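Local atomic coordinates of protein synthesis inhibitor I (Hordeum vulgare, PDB entry 4FBB), a protein that belongs to the plant ribosome-inactivating proteins, a family of protein synthesis inhibitors, and holds an adenine in its pocket in this crystal. Residues Gly34-Leu39 with Glu176-Gln181. The protein carries 3 engineered substitutions. Sequence-based numbering, arbitrary orientation.
Sequences GIRNKL and EATRFQ. With ADE (adenine), chain E.
Arg36, near the end of helix 25-39, reaches across to Ala177 and Thr178 and binds two carbonyls in the last turn of helix 157-179, the long central helix of the ribosome-inactivating protein fold. That helix presents Glu176 and Arg179 on another side, toward the bound adenine: Arg179 NH1 lies 3.1 Å from adenine N3 and forms a salt bridge with Glu176. In the last turn, carbonyls run short of backbone N-H partners, and a long, charged arginine suits the place. Ala177 O receives Arg36 NH2 at 2.9 Å, almost head-on to the carbonyl (C=O...N 166°). Thr178 O takes Arg36 NE at 2.8 Å from one side of the carbonyl (C=O...N 131°), with the donor tilted out of its plane. The extended chain from CG to NE carries the guanidinium alongside the helix end; two neighbouring N-H groups gripping successive carbonyls fix its rotation, and Arg36 NH2 also bonds Ser184 OG of the following helix. Thr178 is small enough to let helix 25-39 come close: its CG2 sits 3.5 Å from Ile35 CG2, with Leu39 CD1 also near, while its OG1 is satisfied by Val174 O of its own helix. Branched Ile35 and Leu39 suit this buried side, which continues onto Phe65 of strand 64-70. Phe180, first to leave the helix, is N-cap of helix 181-190; its ring meets Trp214. Beyond it, the Gln181 side chain crosses that of Arg36 at about a right angle, its CG 3.9 Å from Arg36 NH1.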
ATOM      1  N   GLY A  34      -7.240  -8.396  -5.650  1.00 21.34           N
ATOM      2  CA  GLY A  34      -7.608  -7.698  -6.869  1.00 22.74           C
ATOM      3  C   GLY A  34      -6.708  -6.494  -7.117  1.00 24.86           C
ATOM      4  O   GLY A  34      -6.332  -6.231  -8.261  1.00 24.18           O
ATOM      5  N   ILE A  35      -6.359  -5.771  -6.053  1.00 23.40           N
ATOM      6  CA  ILE A  35      -5.442  -4.621  -6.169  1.00 22.60           C
ATOM      7  C   ILE A  35      -4.091  -5.094  -6.688  1.00 23.99           C
ATOM      8  O   ILE A  35      -3.549  -4.530  -7.642  1.00 25.20           O
ATOM      9  CB  ILE A  35      -5.254  -3.888  -4.813  1.00 21.31           C
ATOM     10  CG1 ILE A  35      -6.564  -3.242  -4.362  1.00 23.89           C
ATOM     11  CG2 ILE A  35      -4.185  -2.784  -4.898  1.00 23.50           C
ATOM     12  CD1 ILE A  35      -6.507  -2.681  -2.941  1.00 22.86           C
ATOM     13  N   ARG A  36      -3.538  -6.131  -6.066  1.00 20.28           N
ATOM     14  CA  ARG A  36      -2.240  -6.642  -6.493  1.00 21.66           C
ATOM     15  C   ARG A  36      -2.292  -7.086  -7.933  1.00 23.56           C
ATOM     16  O   ARG A  36      -1.364  -6.832  -8.700  1.00 22.60           O
ATOM     17  CB  ARG A  36      -1.823  -7.841  -5.649  1.00 20.56           C
ATOM     18  CG  ARG A  36      -1.681  -7.558  -4.180  1.00 20.62           C
ATOM     19  CD  ARG A  36      -1.546  -8.869  -3.435  1.00 20.01           C
ATOM     20  NE  ARG A  36      -1.351  -8.652  -2.003  1.00 21.29           N
ATOM     21  CZ  ARG A  36      -1.601  -9.574  -1.081  1.00 20.40           C
ATOM     22  NH1 ARG A  36      -2.060 -10.769  -1.455  1.00 20.21           N
ATOM     23  NH2 ARG A  36      -1.402  -9.301   0.205  1.00 20.03           N
ATOM     24  N   ASN A  37      -3.375  -7.775  -8.290  1.00 23.79           N
ATOM     25  CA  ASN A  37      -3.562  -8.275  -9.644  1.00 20.75           C
ATOM     26  C   ASN A  37      -3.592  -7.161 -10.682  1.00 26.13           C
ATOM     27  O   ASN A  37      -2.999  -7.279 -11.753  1.00 25.33           O
ATOM     28  CB  ASN A  37      -4.870  -9.065  -9.735  1.00 24.65           C
ATOM     29  CG  ASN A  37      -5.153  -9.545 -11.134  1.00 30.03           C
ATOM     30  OD1 ASN A  37      -6.140  -9.142 -11.764  1.00 35.40           O
ATOM     31  ND2 ASN A  37      -4.277 -10.402 -11.645  1.00 32.80           N
ATOM     32  N   LYS A  38      -4.300  -6.088 -10.367  1.00 25.47           N
ATOM     33  CA  LYS A  38      -4.417  -4.975 -11.307  1.00 29.62           C
ATOM     34  C   LYS A  38      -3.185  -4.069 -11.365  1.00 27.23           C
ATOM     35  O   LYS A  38      -3.017  -3.320 -12.323  1.00 26.06           O
ATOM     36  CB  LYS A  38      -5.681  -4.163 -11.017  1.00 28.48           C
ATOM     37  CG  LYS A  38      -6.960  -4.887 -11.419  1.00 29.25           C
ATOM     38  CD  LYS A  38      -8.190  -4.019 -11.202  1.00 33.24           C
ATOM     39  CE  LYS A  38      -9.395  -4.581 -11.957  1.00 40.07           C
ATOM     40  NZ  LYS A  38     -10.602  -3.717 -11.805  1.00 45.90           N
ATOM     41  N   LEU A  39      -2.330  -4.149 -10.349  1.00 25.68           N
ATOM     42  CA  LEU A  39      -1.114  -3.328 -10.284  1.00 24.86           C
ATOM     43  C   LEU A  39       0.041  -3.967 -11.041  1.00 29.80           C
ATOM     44  O   LEU A  39       1.001  -3.293 -11.434  1.00 24.89           O
ATOM     45  CB  LEU A  39      -0.682  -3.133  -8.827  1.00 24.62           C
ATOM     46  CG  LEU A  39      -1.406  -2.097  -7.980  1.00 24.40           C
ATOM     47  CD1 LEU A  39      -0.863  -2.067  -6.555  1.00 25.36           C
ATOM     48  CD2 LEU A  39      -1.271  -0.716  -8.625  1.00 28.37           C
ATOM     49  N   GLU A 176      -0.174  -1.325   3.091  1.00 21.84           N
ATOM     50  CA  GLU A 176       0.783  -2.320   3.530  1.00 21.88           C
ATOM     51  C   GLU A 176       0.190  -3.715   3.305  1.00 23.90           C
ATOM     52  O   GLU A 176       0.913  -4.675   3.027  1.00 22.22           O
ATOM     53  CB  GLU A 176       1.163  -2.096   4.992  1.00 26.92           C
ATOM     54  CG  GLU A 176       1.634  -0.661   5.303  1.00 27.34           C
ATOM     55  CD  GLU A 176       2.887  -0.238   4.520  1.00 28.07           C
ATOM     56  OE1 GLU A 176       3.530  -1.083   3.853  1.00 27.05           O
ATOM     57  OE2 GLU A 176       3.227   0.968   4.567  1.00 28.84           O
ATOM     58  N   ALA A 177      -1.133  -3.799   3.401  1.00 26.14           N
ATOM     59  CA  ALA A 177      -1.853  -5.038   3.117  1.00 21.64           C
ATOM     60  C   ALA A 177      -1.662  -5.481   1.664  1.00 22.01           C
ATOM     61  O   ALA A 177      -1.459  -6.673   1.386  1.00 20.37           O
ATOM     62  CB  ALA A 177      -3.327  -4.853   3.415  1.00 24.86           C
ATOM     63  N   THR A 178      -1.738  -4.531   0.735  1.00 23.62           N
ATOM     64  CA  THR A 178      -1.510  -4.838  -0.677  1.00 24.11           C
ATOM     65  C   THR A 178      -0.071  -5.330  -0.863  1.00 22.37           C
ATOM     66  O   THR A 178       0.170  -6.327  -1.543  1.00 20.16           O
ATOM     67  CB  THR A 178      -1.791  -3.614  -1.593  1.00 24.61           C
ATOM     68  OG1 THR A 178      -3.183  -3.284  -1.550  1.00 23.79           O
ATOM     69  CG2 THR A 178      -1.413  -3.898  -3.027  1.00 22.57           C
ATOM     70  N   ARG A 179       0.885  -4.637  -0.242  1.00 23.25           N
ATOM     71  CA  ARG A 179       2.296  -5.006  -0.368  1.00 23.04           C
ATOM     72  C   ARG A 179       2.672  -6.337   0.269  1.00 21.70           C
ATOM     73  O   ARG A 179       3.525  -7.046  -0.253  1.00 20.14           O
ATOM     74  CB  ARG A 179       3.181  -3.924   0.236  1.00 23.06           C
ATOM     75  CG  ARG A 179       3.198  -2.646  -0.566  1.00 24.01           C
ATOM     76  CD  ARG A 179       3.609  -1.507   0.332  1.00 28.24           C
ATOM     77  NE  ARG A 179       3.762  -0.247  -0.391  1.00 26.88           N
ATOM     78  CZ  ARG A 179       3.728   0.944   0.194  1.00 32.15           C
ATOM     79  NH1 ARG A 179       3.532   1.025   1.505  1.00 27.82           N
ATOM     80  NH2 ARG A 179       3.879   2.046  -0.532  1.00 31.38           N
ATOM     81  N   PHE A 180       2.061  -6.667   1.406  1.00 18.21           N
ATOM     82  CA  PHE A 180       2.469  -7.859   2.157  1.00 19.44           C
ATOM     83  C   PHE A 180       1.333  -8.815   2.447  1.00 19.52           C
ATOM     84  O   PHE A 180       0.275  -8.408   2.929  1.00 20.28           O
ATOM     85  CB  PHE A 180       3.143  -7.465   3.477  1.00 19.68           C
ATOM     86  CG  PHE A 180       4.382  -6.633   3.281  1.00 21.10           C
ATOM     87  CD1 PHE A 180       5.590  -7.235   2.959  1.00 23.32           C
ATOM     88  CD2 PHE A 180       4.324  -5.258   3.390  1.00 23.14           C
ATOM     89  CE1 PHE A 180       6.735  -6.472   2.752  1.00 19.82           C
ATOM     90  CE2 PHE A 180       5.457  -4.489   3.183  1.00 24.86           C
ATOM     91  CZ  PHE A 180       6.664  -5.101   2.869  1.00 20.74           C
ATOM     92  N   GLN A 181       1.575 -10.090   2.161  1.00 17.85           N
ATOM     93  CA  GLN A 181       0.616 -11.154   2.474  1.00 21.56           C
ATOM     94  C   GLN A 181       0.543 -11.366   3.981  1.00 21.90           C
ATOM     95  O   GLN A 181      -0.489 -11.775   4.520  1.00 19.75           O
ATOM     96  CB  GLN A 181       1.016 -12.458   1.784  1.00 17.40           C
ATOM     97  CG  GLN A 181       1.064 -12.376   0.261  1.00 17.04           C
ATOM     98  CD  GLN A 181       1.124 -13.736  -0.409  1.00 21.33           C
ATOM     99  OE1 GLN A 181       2.139 -14.115  -1.017  1.00 22.58           O
ATOM    100  NE2 GLN A 181       0.027 -14.474  -0.323  1.00 18.59           N
TER
HETATM  101  N9  ADE E 301       4.357   3.860   3.797  1.00 35.61           N
HETATM  102  C8  ADE E 301       4.718   4.757   4.763  1.00 40.88           C
HETATM  103  N7  ADE E 301       4.168   5.941   4.610  1.00 41.28           N
HETATM  104  C5  ADE E 301       3.394   5.809   3.468  1.00 36.95           C
HETATM  105  C6  ADE E 301       2.558   6.696   2.760  1.00 37.92           C
HETATM  106  N6  ADE E 301       2.341   7.973   3.096  1.00 42.93           N
HETATM  107  N1  ADE E 301       1.949   6.224   1.657  1.00 38.57           N
HETATM  108  C2  ADE E 301       2.144   4.951   1.280  1.00 34.43           C
HETATM  109  N3  ADE E 301       2.905   4.025   1.858  1.00 34.35           N
HETATM  110  C4  ADE E 301       3.512   4.534   2.949  1.00 38.29           C